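Local atomic coordinates of DNA damage response protein Rtt109, putative (Neosartorya fumigata, PDB entry 5ZB9), a protein that probably acetylates lysines of histones, histone H3 in particular, using acetyl-CoA as donor, and is linked to the DNA damage response. Residues Val136-Arg141 against Lys167-Val172; Asp161-Ile166 against Lys214-Gly219; Glu68-Ile73 against Gly463-Gly468. All coordinates share one frame; numbering follows the deposited sequence.

Contact 1. Residues Val136-Arg141 against Lys167-Val172; sequences VSLFAR and KWWCRV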
ATOM      1  N   VAL A 136       2.743  -3.645  -5.249  1.00 20.30           N
ATOM      2  CA  VAL A 136       1.969  -2.672  -4.493  1.00 18.90           C
ATOM      3  C   VAL A 136       0.838  -3.414  -3.810  1.00 20.41           C
ATOM      4  O   VAL A 136       0.130  -4.194  -4.440  1.00 20.34           O
ATOM      5  CB  VAL A 136       1.401  -1.545  -5.373  1.00 21.78           C
ATOM      6  CG1 VAL A 136       0.589  -0.567  -4.526  1.00 17.55           C
ATOM      7  CG2 VAL A 136       2.522  -0.826  -6.087  1.00 18.70           C
ATOM      8  N   SER A 137       0.671  -3.178  -2.518  1.00 17.56           N
ATOM      9  CA  SER A 137      -0.292  -3.938  -1.758  1.00 17.15           C
ATOM     10  C   SER A 137      -1.023  -3.072  -0.735  1.00 20.10           C
ATOM     11  O   SER A 137      -0.507  -2.052  -0.279  1.00 18.56           O
ATOM     12  CB  SER A 137       0.409  -5.114  -1.062  1.00 21.02           C
ATOM     13  OG  SER A 137      -0.526  -5.963  -0.408  1.00 26.25           O
ATOM     14  N   LEU A 138      -2.228  -3.503  -0.374  1.00 21.13           N
ATOM     15  CA  LEU A 138      -3.044  -2.813   0.619  1.00 18.86           C
ATOM     16  C   LEU A 138      -4.223  -3.692   1.006  1.00 17.31           C
ATOM     17  O   LEU A 138      -4.590  -4.603   0.264  1.00 20.58           O
ATOM     18  CB  LEU A 138      -3.550  -1.470   0.073  1.00 12.86           C
ATOM     19  CG  LEU A 138      -4.506  -1.533  -1.125  1.00 16.44           C
ATOM     20  CD1 LEU A 138      -5.985  -1.687  -0.708  1.00 15.24           C
ATOM     21  CD2 LEU A 138      -4.323  -0.322  -2.023  1.00 12.59           C
ATOM     22  N   PHE A 139      -4.829  -3.413   2.151  1.00 17.41           N
ATOM     23  CA  PHE A 139      -6.123  -4.004   2.458  1.00 21.52           C
ATOM     24  C   PHE A 139      -7.140  -2.875   2.537  1.00 19.01           C
ATOM     25  O   PHE A 139      -6.821  -1.779   2.975  1.00 21.95           O
ATOM     26  CB  PHE A 139      -6.083  -4.842   3.748  1.00 20.27           C
ATOM     27  CG  PHE A 139      -5.852  -4.048   5.003  1.00 23.17           C
ATOM     28  CD1 PHE A 139      -4.570  -3.885   5.511  1.00 26.22           C
ATOM     29  CD2 PHE A 139      -6.921  -3.492   5.703  1.00 26.12           C
ATOM     30  CE1 PHE A 139      -4.353  -3.163   6.688  1.00 28.41           C
ATOM     31  CE2 PHE A 139      -6.708  -2.765   6.878  1.00 26.05           C
ATOM     32  CZ  PHE A 139      -5.428  -2.606   7.366  1.00 23.01           C
ATOM     33  N   ALA A 140      -8.357  -3.136   2.082  1.00 20.55           N
ATOM     34  CA  ALA A 140      -9.370  -2.093   2.017  1.00 20.78           C
ATOM     35  C   ALA A 140     -10.524  -2.406   2.947  1.00 25.09           C
ATOM     36  O   ALA A 140     -11.159  -3.451   2.820  1.00 26.60           O
ATOM     37  CB  ALA A 140      -9.873  -1.926   0.596  1.00 16.56           C
ATOM     38  N   ARG A 141     -10.783  -1.498   3.884  1.00 28.41           N
ATOM     39  CA  ARG A 141     -11.927  -1.606   4.783  1.00 28.56           C
ATOM     40  C   ARG A 141     -12.147  -0.284   5.504  1.00 25.27           C
ATOM     41  O   ARG A 141     -11.192   0.436   5.793  1.00 31.11           O
ATOM     42  CB  ARG A 141     -11.728  -2.734   5.796  1.00 24.77           C
ATOM     43  CG  ARG A 141     -10.643  -2.476   6.831  1.00 30.21           C
ATOM     44  CD  ARG A 141     -10.424  -3.708   7.704  1.00 23.97           C
ATOM     45  NE  ARG A 141     -11.646  -4.060   8.412  1.00 33.38           N
ATOM     46  CZ  ARG A 141     -11.878  -3.778   9.689  1.00 34.04           C
ATOM     47  NH1 ARG A 141     -10.955  -3.154  10.406  1.00 29.99           N
ATOM     48  NH2 ARG A 141     -13.030  -4.131  10.248  1.00 32.14           N
ATOM     49  N   LYS A 167     -13.819  -0.710  -4.116  1.00 19.11           N
ATOM     50  CA  LYS A 167     -13.901  -0.200  -5.484  1.00 19.38           C
ATOM     51  C   LYS A 167     -13.008   1.016  -5.667  1.00 20.62           C
ATOM     52  O   LYS A 167     -12.384   1.183  -6.718  1.00 20.05           O
ATOM     53  CB  LYS A 167     -15.335   0.154  -5.863  1.00 19.21           C
ATOM     54  CG  LYS A 167     -16.234  -1.052  -5.993  1.00 25.23           C
ATOM     55  CD  LYS A 167     -17.667  -0.654  -6.310  1.00 29.31           C
ATOM     56  CE  LYS A 167     -18.603  -1.840  -6.090  1.00 45.09           C
ATOM     57  NZ  LYS A 167     -20.020  -1.563  -6.470  1.00 54.61           N
ATOM     58  N   TRP A 168     -12.939   1.856  -4.637  1.00 19.95           N
ATOM     59  CA  TRP A 168     -12.144   3.083  -4.699  1.00 19.73           C
ATOM     60  C   TRP A 168     -10.661   2.759  -4.883  1.00 19.19           C
ATOM     61  O   TRP A 168     -10.000   3.298  -5.770  1.00 17.85           O
ATOM     62  CB  TRP A 168     -12.363   3.920  -3.432  1.00 19.63           C
ATOM     63  CG  TRP A 168     -11.754   5.298  -3.462  1.00 23.62           C
ATOM     64  CD1 TRP A 168     -12.300   6.431  -4.005  1.00 18.88           C
ATOM     65  CD2 TRP A 168     -10.486   5.694  -2.909  1.00 19.37           C
ATOM     66  NE1 TRP A 168     -11.449   7.499  -3.826  1.00 20.06           N
ATOM     67  CE2 TRP A 168     -10.332   7.074  -3.157  1.00 14.30           C
ATOM     68  CE3 TRP A 168      -9.472   5.014  -2.232  1.00 16.36           C
ATOM     69  CZ2 TRP A 168      -9.211   7.782  -2.748  1.00 19.98           C
ATOM     70  CZ3 TRP A 168      -8.350   5.723  -1.823  1.00 17.78           C
ATOM     71  CH2 TRP A 168      -8.231   7.092  -2.081  1.00 20.60           C
ATOM     72  N   TRP A 169     -10.151   1.860  -4.052  1.00 16.75           N
ATOM     73  CA  TRP A 169      -8.745   1.491  -4.104  1.00 19.00           C
ATOM     74  C   TRP A 169      -8.380   0.806  -5.413  1.00 18.02           C
ATOM     75  O   TRP A 169      -7.279   0.983  -5.918  1.00 17.80           O
ATOM     76  CB  TRP A 169      -8.381   0.595  -2.917  1.00 18.88           C
ATOM     77  CG  TRP A 169      -8.043   1.382  -1.686  1.00 20.92           C
ATOM     78  CD1 TRP A 169      -8.720   1.389  -0.501  1.00 19.36           C
ATOM     79  CD2 TRP A 169      -6.955   2.300  -1.533  1.00 18.41           C
ATOM     80  NE1 TRP A 169      -8.109   2.239   0.383  1.00 21.26           N
ATOM     81  CE2 TRP A 169      -7.021   2.808  -0.224  1.00 21.19           C
ATOM     82  CE3 TRP A 169      -5.925   2.732  -2.376  1.00 17.25           C
ATOM     83  CZ2 TRP A 169      -6.092   3.725   0.265  1.00 23.41           C
ATOM     84  CZ3 TRP A 169      -5.010   3.637  -1.894  1.00 14.62           C
ATOM     85  CH2 TRP A 169      -5.099   4.130  -0.588  1.00 20.08           C
ATOM     86  N   CYS A 170      -9.300   0.032  -5.976  1.00 19.69           N
ATOM     87  CA  CYS A 170      -9.044  -0.548  -7.292  1.00 20.16           C
ATOM     88  C   CYS A 170      -8.923   0.548  -8.356  1.00 20.95           C
ATOM     89  O   CYS A 170      -8.092   0.434  -9.257  1.00 22.39           O
ATOM     90  CB  CYS A 170     -10.133  -1.551  -7.664  1.00 18.90           C
ATOM     91  SG  CYS A 170     -10.107  -3.035  -6.624  1.00 19.42           S
ATOM     92  N   ARG A 171      -9.716   1.618  -8.239  1.00 18.44           N
ATOM     93  CA  ARG A 171      -9.651   2.721  -9.193  0.50 18.16           C
ATOM     94  C   ARG A 171      -8.357   3.512  -9.024  1.00 17.80           C
ATOM     95  O   ARG A 171      -7.865   4.117  -9.964  1.00 21.60           O
ATOM     96  CB  ARG A 171     -10.869   3.639  -9.044  0.50 20.33           C
ATOM     97  CG  ARG A 171     -12.176   3.048  -9.580  0.50 20.07           C
ATOM     98  CD  ARG A 171     -13.302   4.079  -9.561  0.50 22.46           C
ATOM     99  NE  ARG A 171     -13.622   4.502  -8.200  0.50 24.66           N
ATOM    100  CZ  ARG A 171     -14.661   4.057  -7.499  0.50 19.14           C
ATOM    101  NH1 ARG A 171     -14.859   4.493  -6.265  0.50 15.30           N
ATOM    102  NH2 ARG A 171     -15.502   3.183  -8.038  0.50 21.63           N
ATOM    103  N   VAL A 172      -7.800   3.499  -7.819  1.00 19.96           N
ATOM    104  CA  VAL A 172      -6.505   4.128  -7.576  1.00 21.09           C
ATOM    105  C   VAL A 172      -5.404   3.343  -8.285  1.00 22.50           C
ATOM    106  O   VAL A 172      -4.509   3.906  -8.922  1.00 24.04           O
ATOM    107  CB  VAL A 172      -6.179   4.196  -6.069  1.00 20.03           C
ATOM    108  CG1 VAL A 172      -4.716   4.547  -5.848  1.00 13.63           C
ATOM    109  CG2 VAL A 172      -7.101   5.184  -5.356  1.00 18.62           C
TER
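Strand 133-140 comes closest to helix 162-177 between Ala-140 and Trp-169, whose CA atoms lie 7.1 Å apart. Leu-138 and Ala-140, two positions apart on the strand, both direct their CB atoms at the helix, and Trp-169 answers with its indole. With CG placed between backbone N and carbonyl carbon (chi1 64°), Leu-138 brings both methyls over one face of that indole: CD2 lies above the six-membered part, 3.5 Å from Trp-169 CE3, while CD1 sits 4.1 Å from the centroid of the five-membered ring in a CH-pi contact, 22° off the ring normal. Ala-140 CB reaches the pyrrole end, 3.7 Å from Trp-169 CD1. Against the opposite face Trp-168 sets an edge of its ring, CZ3 standing over the centre of the indole, so Trp-169 is held between an aliphatic and an aromatic neighbour. Trp-168 and Arg-171 bind CoA in a cofactor-bound structure of this protein (none is bound here), and Trp-169 touches Ala-94 of that site. The contact thus joins helix 162-177 to the central sheet beside the cofactor pocket: strand 133-140 runs between strands 86-96 and 317-324, with helix 111-127 touching both Val-136 and Trp-168.

Contact 2. Residues Asp161-Ile166 against Lys214-Gly219; sequences DDRGLI and KFETRG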
ATOM      1  N   ASP A 161     -18.268   3.030   2.790  1.00 19.24           N
ATOM      2  CA  ASP A 161     -18.320   1.742   3.475  1.00 29.14           C
ATOM      3  C   ASP A 161     -17.299   0.771   2.845  1.00 26.71           C
ATOM      4  O   ASP A 161     -16.560   1.148   1.929  1.00 24.74           O
ATOM      5  CB  ASP A 161     -19.748   1.167   3.467  1.00 23.90           C
ATOM      6  CG  ASP A 161     -20.253   0.789   2.074  1.00 33.51           C
ATOM      7  OD1 ASP A 161     -19.568   1.046   1.058  1.00 33.35           O
ATOM      8  OD2 ASP A 161     -21.370   0.226   2.003  1.00 36.99           O
ATOM      9  N   ASP A 162     -17.240  -0.456   3.347  1.00 20.71           N
ATOM     10  CA  ASP A 162     -16.259  -1.428   2.862  1.00 25.45           C
ATOM     11  C   ASP A 162     -16.306  -1.630   1.344  1.00 24.85           C
ATOM     12  O   ASP A 162     -15.269  -1.582   0.684  1.00 26.20           O
ATOM     13  CB  ASP A 162     -16.445  -2.784   3.555  1.00 22.17           C
ATOM     14  CG  ASP A 162     -16.316  -2.691   5.052  1.00 24.45           C
ATOM     15  OD1 ASP A 162     -17.048  -3.418   5.752  1.00 28.09           O
ATOM     16  OD2 ASP A 162     -15.483  -1.891   5.526  1.00 27.22           O
ATOM     17  N   ARG A 163     -17.494  -1.855   0.792  1.00 22.08           N
ATOM     18  CA  ARG A 163     -17.604  -2.112  -0.639  1.00 21.86           C
ATOM     19  C   ARG A 163     -17.150  -0.903  -1.445  1.00 22.88           C
ATOM     20  O   ARG A 163     -16.490  -1.050  -2.465  1.00 25.98           O
ATOM     21  CB  ARG A 163     -19.036  -2.500  -1.019  1.00 27.13           C
ATOM     22  CG  ARG A 163     -19.428  -3.889  -0.556  1.00 30.75           C
ATOM     23  CD  ARG A 163     -20.878  -4.223  -0.878  1.00 28.05           C
ATOM     24  NE  ARG A 163     -21.293  -5.451  -0.205  1.00 32.33           N
ATOM     25  CZ  ARG A 163     -21.287  -6.656  -0.773  1.00 40.19           C
ATOM     26  NH1 ARG A 163     -20.897  -6.791  -2.039  1.00 30.32           N
ATOM     27  NH2 ARG A 163     -21.680  -7.727  -0.079  1.00 38.52           N
ATOM     28  N   GLY A 164     -17.497   0.291  -0.983  1.00 25.70           N
ATOM     29  CA  GLY A 164     -17.081   1.504  -1.658  1.00 19.73           C
ATOM     30  C   GLY A 164     -15.581   1.705  -1.615  1.00 23.68           C
ATOM     31  O   GLY A 164     -14.981   2.162  -2.595  1.00 24.13           O
ATOM     32  N   LEU A 165     -14.968   1.367  -0.483  1.00 23.18           N
ATOM     33  CA  LEU A 165     -13.521   1.511  -0.331  1.00 21.79           C
ATOM     34  C   LEU A 165     -12.750   0.537  -1.219  1.00 23.81           C
ATOM     35  O   LEU A 165     -11.730   0.899  -1.812  1.00 21.00           O
ATOM     36  CB  LEU A 165     -13.112   1.317   1.122  1.00 26.31           C
ATOM     37  CG  LEU A 165     -12.976   2.633   1.876  1.00 33.23           C
ATOM     38  CD1 LEU A 165     -12.765   2.385   3.360  1.00 35.58           C
ATOM     39  CD2 LEU A 165     -11.841   3.456   1.288  1.00 21.50           C
ATOM     40  N   ILE A 166     -13.236  -0.696  -1.311  1.00 18.77           N
ATOM     41  CA  ILE A 166     -12.616  -1.674  -2.193  1.00 19.60           C
ATOM     42  C   ILE A 166     -12.671  -1.204  -3.658  1.00 20.94           C
ATOM     43  O   ILE A 166     -11.662  -1.263  -4.362  1.00 19.41           O
ATOM     44  CB  ILE A 166     -13.274  -3.060  -2.039  1.00 18.22           C
ATOM     45  CG1 ILE A 166     -13.071  -3.581  -0.613  1.00 15.22           C
ATOM     46  CG2 ILE A 166     -12.692  -4.055  -3.041  1.00 15.17           C
ATOM     47  CD1 ILE A 166     -13.984  -4.747  -0.243  1.00 17.84           C
ATOM     48  N   LYS A 214     -16.306 -15.714  -7.106  1.00 26.89           N
ATOM     49  CA  LYS A 214     -15.586 -15.175  -8.251  1.00 27.53           C
ATOM     50  C   LYS A 214     -16.459 -14.215  -9.076  1.00 31.89           C
ATOM     51  O   LYS A 214     -15.938 -13.325  -9.748  1.00 34.95           O
ATOM     52  CB  LYS A 214     -15.049 -16.312  -9.124  1.00 34.76           C
ATOM     53  CG  LYS A 214     -16.118 -17.135  -9.827  1.00 50.50           C
ATOM     54  CD  LYS A 214     -15.518 -18.339 -10.544  1.00 55.41           C
ATOM     55  CE  LYS A 214     -14.696 -17.914 -11.754  1.00 68.67           C
ATOM     56  NZ  LYS A 214     -13.947 -19.059 -12.359  1.00 76.86           N
ATOM     57  N   PHE A 215     -17.781 -14.361  -9.001  1.00 28.61           N
ATOM     58  CA  PHE A 215     -18.668 -13.485  -9.773  1.00 31.17           C
ATOM     59  C   PHE A 215     -18.906 -12.162  -9.057  1.00 27.67           C
ATOM     60  O   PHE A 215     -18.754 -11.098  -9.657  1.00 26.33           O
ATOM     61  CB  PHE A 215     -19.991 -14.198 -10.076  1.00 28.19           C
ATOM     62  CG  PHE A 215     -19.792 -15.560 -10.650  1.00 39.06           C
ATOM     63  CD1 PHE A 215     -19.431 -15.715 -11.979  1.00 44.22           C
ATOM     64  CD2 PHE A 215     -19.890 -16.687  -9.845  1.00 43.38           C
ATOM     65  CE1 PHE A 215     -19.202 -16.975 -12.508  1.00 47.77           C
ATOM     66  CE2 PHE A 215     -19.665 -17.954 -10.366  1.00 49.54           C
ATOM     67  CZ  PHE A 215     -19.316 -18.096 -11.699  1.00 53.42           C
ATOM     68  N   GLU A 216     -19.251 -12.215  -7.774  1.00 23.69           N
ATOM     69  CA  GLU A 216     -19.459 -10.988  -7.015  1.00 24.17           C
ATOM     70  C   GLU A 216     -18.158 -10.165  -6.907  1.00 26.10           C
ATOM     71  O   GLU A 216     -18.188  -8.938  -6.967  1.00 24.19           O
ATOM     72  CB  GLU A 216     -20.019 -11.306  -5.624  1.00 23.21           C
ATOM     73  CG  GLU A 216     -20.220 -10.079  -4.747  1.00 22.95           C
ATOM     74  CD  GLU A 216     -20.985 -10.366  -3.463  1.00 29.48           C
ATOM     75  OE1 GLU A 216     -20.810 -11.458  -2.872  1.00 27.15           O
ATOM     76  OE2 GLU A 216     -21.760  -9.480  -3.038  1.00 27.83           O
ATOM     77  N   THR A 217     -17.022 -10.841  -6.769  1.00 25.03           N
ATOM     78  CA  THR A 217     -15.729 -10.160  -6.669  1.00 19.68           C
ATOM     79  C   THR A 217     -15.410  -9.326  -7.908  1.00 23.69           C
ATOM     80  O   THR A 217     -14.775  -8.281  -7.802  1.00 26.37           O
ATOM     81  CB  THR A 217     -14.587 -11.170  -6.437  1.00 20.25           C
ATOM     82  OG1 THR A 217     -14.842 -11.907  -5.235  1.00 21.43           O
ATOM     83  CG2 THR A 217     -13.261 -10.472  -6.305  1.00 15.44           C
ATOM     84  N   ARG A 218     -15.853  -9.771  -9.083  1.00 26.65           N
ATOM     85  CA  ARG A 218     -15.631  -8.992 -10.306  1.00 25.80           C
ATOM     86  C   ARG A 218     -16.405  -7.674 -10.254  1.00 26.98           C
ATOM     87  O   ARG A 218     -16.084  -6.723 -10.971  1.00 28.59           O
ATOM     88  CB  ARG A 218     -16.025  -9.789 -11.555  1.00 29.75           C
ATOM     89  CG  ARG A 218     -15.131 -10.991 -11.828  1.00 37.84           C
ATOM     90  CD  ARG A 218     -15.589 -11.785 -13.052  1.00 53.19           C
ATOM     91  NE  ARG A 218     -15.385 -11.051 -14.299  1.00 63.34           N
ATOM     92  CZ  ARG A 218     -16.350 -10.439 -14.978  1.00 66.93           C
ATOM     93  NH1 ARG A 218     -17.603 -10.481 -14.542  1.00 62.61           N
ATOM     94  NH2 ARG A 218     -16.067  -9.791 -16.101  1.00 63.56           N
ATOM     95  N   GLY A 219     -17.412  -7.610  -9.389  1.00 22.63           N
ATOM     96  CA  GLY A 219     -18.140  -6.372  -9.185  1.00 22.84           C
ATOM     97  C   GLY A 219     -17.252  -5.263  -8.649  1.00 25.94           C
ATOM     98  O   GLY A 219     -17.580  -4.086  -8.769  1.00 27.54           O
TER
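Arg-163 reaches across from the first turn of helix 162-177 and sets the edge of its guanidinium against one carboxylate oxygen of Glu-216. The principal bond runs from Arg-163 NH1 to Glu-216 OE2, 3.0 Å long with an angle of 154° at the hydrogen. NH2 of Arg-163 turns to the same Glu-216 OE2 at 3.4 Å, but this second bond is weak. The result is a forked salt bridge on a single oxygen, not the two-oxygen, side-by-side pairing of a carboxylate with a guanidinium. OE2 lies near the guanidinium plane, whereas NH1 approaches it from above the carboxylate plane, and the two flat groups are turned 36° from each other.

Both side chains are stretched out to bridge the 11.1 Å between Arg-163 CA and Glu-216 CA. Glu-216 leaves its backbone with CG opposite the backbone N (chi1 178°) and stays extended to its carboxylate, and it crosses the arginine at about a right angle. In the fold, the bridge links the start of helix 162-177 to the short, weakly bonded helix 214-218. The start of the longer helix is itself capped: Asp-161, at the N-cap, accepts from Gly-164 N through OD1 at 3.0 Å. Next to it, Asp-162 bonds through OD1 to Arg-314 and Leu-315 and through OD2 to the backbone N of Ala-142. On the other partner's side, Asp-213, three residues earlier, accepts from Glu-216 N through OD1.

Contact 3. Residues Glu68-Ile73 against Gly463-Gly468; sequences ESEVII and GQRVEG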
ATOM      1  N   GLU A  68      -1.048  32.525   5.658  1.00 66.53           N
ATOM      2  CA  GLU A  68      -0.332  31.388   6.225  1.00 64.18           C
ATOM      3  C   GLU A  68      -1.281  30.218   6.475  1.00 65.05           C
ATOM      4  O   GLU A  68      -0.844  29.078   6.655  1.00 62.55           O
ATOM      5  CB  GLU A  68       0.362  31.795   7.528  1.00 64.29           C
ATOM      6  CG  GLU A  68       1.483  30.868   7.970  1.00 67.40           C
ATOM      7  CD  GLU A  68       2.194  31.370   9.219  1.00 75.27           C
ATOM      8  OE1 GLU A  68       1.717  32.358   9.825  1.00 74.82           O
ATOM      9  OE2 GLU A  68       3.231  30.776   9.591  1.00 75.81           O
ATOM     10  N   SER A  69      -2.578  30.520   6.468  1.00 59.28           N
ATOM     11  CA  SER A  69      -3.625  29.548   6.768  1.00 55.43           C
ATOM     12  C   SER A  69      -3.609  28.339   5.831  1.00 48.04           C
ATOM     13  O   SER A  69      -3.927  28.447   4.646  1.00 46.33           O
ATOM     14  CB  SER A  69      -4.995  30.229   6.711  1.00 51.48           C
ATOM     15  OG  SER A  69      -5.232  30.791   5.428  1.00 67.55           O
ATOM     16  N   GLU A  70      -3.221  27.193   6.376  1.00 36.49           N
ATOM     17  CA  GLU A  70      -3.348  25.925   5.678  1.00 38.60           C
ATOM     18  C   GLU A  70      -4.287  25.013   6.451  1.00 37.90           C
ATOM     19  O   GLU A  70      -4.341  25.076   7.680  1.00 35.24           O
ATOM     20  CB  GLU A  70      -1.988  25.240   5.519  1.00 35.44           C
ATOM     21  CG  GLU A  70      -1.051  25.877   4.517  1.00 32.80           C
ATOM     22  CD  GLU A  70       0.262  25.118   4.407  1.00 45.72           C
ATOM     23  OE1 GLU A  70       0.247  23.874   4.555  1.00 44.25           O
ATOM     24  OE2 GLU A  70       1.314  25.766   4.189  1.00 47.23           O
ATOM     25  N   VAL A  71      -5.027  24.161   5.748  1.00 34.93           N
ATOM     26  CA  VAL A  71      -5.664  23.041   6.433  1.00 27.18           C
ATOM     27  C   VAL A  71      -5.390  21.731   5.694  1.00 28.96           C
ATOM     28  O   VAL A  71      -5.580  21.618   4.479  1.00 29.18           O
ATOM     29  CB  VAL A  71      -7.190  23.253   6.615  1.00 28.12           C
ATOM     30  CG1 VAL A  71      -7.918  23.353   5.283  1.00 26.82           C
ATOM     31  CG2 VAL A  71      -7.771  22.150   7.479  1.00 24.89           C
ATOM     32  N   ILE A  72      -4.908  20.746   6.440  1.00 24.17           N
ATOM     33  CA  ILE A  72      -4.665  19.420   5.895  1.00 27.16           C
ATOM     34  C   ILE A  72      -5.966  18.785   5.415  1.00 27.55           C
ATOM     35  O   ILE A  72      -6.958  18.771   6.138  1.00 27.36           O
ATOM     36  CB  ILE A  72      -3.997  18.509   6.940  1.00 27.41           C
ATOM     37  CG1 ILE A  72      -2.545  18.928   7.156  1.00 23.40           C
ATOM     38  CG2 ILE A  72      -4.067  17.055   6.512  1.00 28.56           C
ATOM     39  CD1 ILE A  72      -1.877  18.183   8.283  1.00 25.96           C
ATOM     40  N   ILE A  73      -5.964  18.258   4.197  1.00 27.60           N
ATOM     41  CA  ILE A  73      -7.153  17.599   3.673  1.00 29.16           C
ATOM     42  C   ILE A  73      -6.983  16.090   3.515  1.00 30.07           C
ATOM     43  O   ILE A  73      -7.965  15.362   3.383  1.00 32.03           O
ATOM     44  CB  ILE A  73      -7.563  18.177   2.312  1.00 28.16           C
ATOM     45  CG1 ILE A  73      -6.443  17.964   1.292  1.00 27.91           C
ATOM     46  CG2 ILE A  73      -7.918  19.643   2.450  1.00 33.78           C
ATOM     47  CD1 ILE A  73      -6.899  18.071  -0.136  1.00 26.84           C
ATOM     48  N   GLY A 463       8.322  21.351   2.568  1.00 28.01           N
ATOM     49  CA  GLY A 463       7.333  21.033   1.556  1.00 27.32           C
ATOM     50  C   GLY A 463       7.396  21.920   0.336  1.00 27.44           C
ATOM     51  O   GLY A 463       8.409  22.565   0.065  1.00 32.53           O
ATOM     52  N   GLN A 464       6.308  21.937  -0.420  1.00 25.65           N
ATOM     53  CA  GLN A 464       6.203  22.827  -1.564  1.00 25.68           C
ATOM     54  C   GLN A 464       4.757  22.973  -1.960  1.00 21.99           C
ATOM     55  O   GLN A 464       3.907  22.164  -1.586  1.00 27.03           O
ATOM     56  CB  GLN A 464       7.023  22.320  -2.752  1.00 27.19           C
ATOM     57  CG  GLN A 464       6.577  20.984  -3.309  1.00 25.51           C
ATOM     58  CD  GLN A 464       7.535  20.451  -4.364  1.00 29.72           C
ATOM     59  OE1 GLN A 464       8.423  19.659  -4.067  1.00 31.67           O
ATOM     60  NE2 GLN A 464       7.351  20.884  -5.604  1.00 31.32           N
ATOM     61  N   ARG A 465       4.482  24.020  -2.717  1.00 25.02           N
ATOM     62  CA  ARG A 465       3.139  24.271  -3.191  1.00 23.54           C
ATOM     63  C   ARG A 465       3.024  23.787  -4.625  1.00 23.73           C
ATOM     64  O   ARG A 465       3.968  23.894  -5.409  1.00 28.47           O
ATOM     65  CB  ARG A 465       2.799  25.754  -3.074  1.00 20.22           C
ATOM     66  CG  ARG A 465       2.915  26.282  -1.669  1.00 22.67           C
ATOM     67  CD  ARG A 465       1.907  27.391  -1.436  1.00 23.73           C
ATOM     68  NE  ARG A 465       2.258  28.226  -0.291  1.00 26.77           N
ATOM     69  CZ  ARG A 465       2.046  27.896   0.980  1.00 25.53           C
ATOM     70  NH1 ARG A 465       1.498  26.731   1.290  1.00 23.90           N
ATOM     71  NH2 ARG A 465       2.394  28.732   1.946  1.00 28.19           N
ATOM     72  N   VAL A 466       1.865  23.234  -4.951  1.00 27.49           N
ATOM     73  CA  VAL A 466       1.640  22.614  -6.245  1.00 28.39           C
ATOM     74  C   VAL A 466       0.403  23.194  -6.906  1.00 28.54           C
ATOM     75  O   VAL A 466      -0.655  23.292  -6.283  1.00 31.75           O
ATOM     76  CB  VAL A 466       1.459  21.094  -6.112  1.00 30.09           C
ATOM     77  CG1 VAL A 466       1.205  20.478  -7.472  1.00 30.19           C
ATOM     78  CG2 VAL A 466       2.675  20.472  -5.446  1.00 29.62           C
ATOM     79  N   GLU A 467       0.530  23.583  -8.166  1.00 29.74           N
ATOM     80  CA  GLU A 467      -0.629  24.032  -8.914  1.00 35.72           C
ATOM     81  C   GLU A 467      -0.877  23.078 -10.068  1.00 32.43           C
ATOM     82  O   GLU A 467       0.033  22.790 -10.845  1.00 32.21           O
ATOM     83  CB  GLU A 467      -0.436  25.458  -9.421  1.00 40.24           C
ATOM     84  CG  GLU A 467      -1.731  26.148  -9.818  1.00 49.10           C
ATOM     85  CD  GLU A 467      -1.500  27.525 -10.426  1.00 62.81           C
ATOM     86  OE1 GLU A 467      -2.452  28.084 -11.015  1.00 64.30           O
ATOM     87  OE2 GLU A 467      -0.365  28.043 -10.315  1.00 63.41           O
ATOM     88  N   GLY A 468      -2.107  22.579 -10.161  1.00 34.32           N
ATOM     89  CA  GLY A 468      -2.488  21.675 -11.231  1.00 35.46           C
ATOM     90  C   GLY A 468      -2.251  22.232 -12.628  1.00 39.92           C
ATOM     91  O   GLY A 468      -2.342  23.440 -12.859  1.00 36.92           O
TER
HETATM   92  O   HOH W   1       1.665  28.444   5.037  1.00 41.52           O
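Glu-70 OE2 is gripped by Arg-465 and by a water at once. The arginine donates through NH1 at 3.1 Å, in a nearly straight bond of 170° that forms part of a salt bridge, and the water donates to the same Glu-70 OE2 at 2.8 Å. That water also donates to Glu-68 O, 3.1 Å away, and accepts from Arg-465 NH2 at 3.2 Å, so both terminal nitrogens of the arginine are tied to the 68-73 segment, one directly and one through solvent.

The flat groups meet almost perpendicularly, with the planes of carboxylate and guanidinium 83° apart. OE2 and the water both sit at the guanidinium edge, near its plane, while NH1 comes down on OE2 from above the carboxylate plane. The two side chains arrive from opposite directions and span 11.1 Å between the CA atoms of Glu-70 and Arg-465. Arg-465 starts with its CB aimed past the other segment, but the chain bends at chi2 (-148°) and the guanidinium ends up beside Glu-70; Glu-70 instead runs extended beyond CG.

Strand 22-35 pairs with 464-467 on one side and with 50-61 on the other, and 50-61 in turn pairs with 71-82. Glu-70 lies just before strand 71-82, and the salt bridge spans the two strands, 22-35 and 50-61, that separate it from 464-467. Those strands supply further partners, since Glu-70 OE1 forms a salt bridge with Arg-26 and a hydrogen bond with Ser-60, and Arg-465 NH1 also bonds Thr-24. With both oxygens engaged and two arginines beside it, the buried carboxylate of Glu-70 is probably kept in its charged form.

How the contacts relate
Contacts 1 and 2 share helix 162-177 and touch directly: its first turns serve contact 2 and its next ones contact 1, with Ala-140 CB packing on Ile-166 CG1. Contact 1 is buried and apolar, made by carbon atoms alone near the centre of the chain, whereas contact 2 is a surface ion pair. Contact 3 also rests on an ion pair, held by additional partners and a water, but its glutamate is buried where that of contact 2 is partly exposed. It lies apart, its centre about 25 Å from that of contact 1, although both reach the same sheet; along the chain its segments enclose both other contacts.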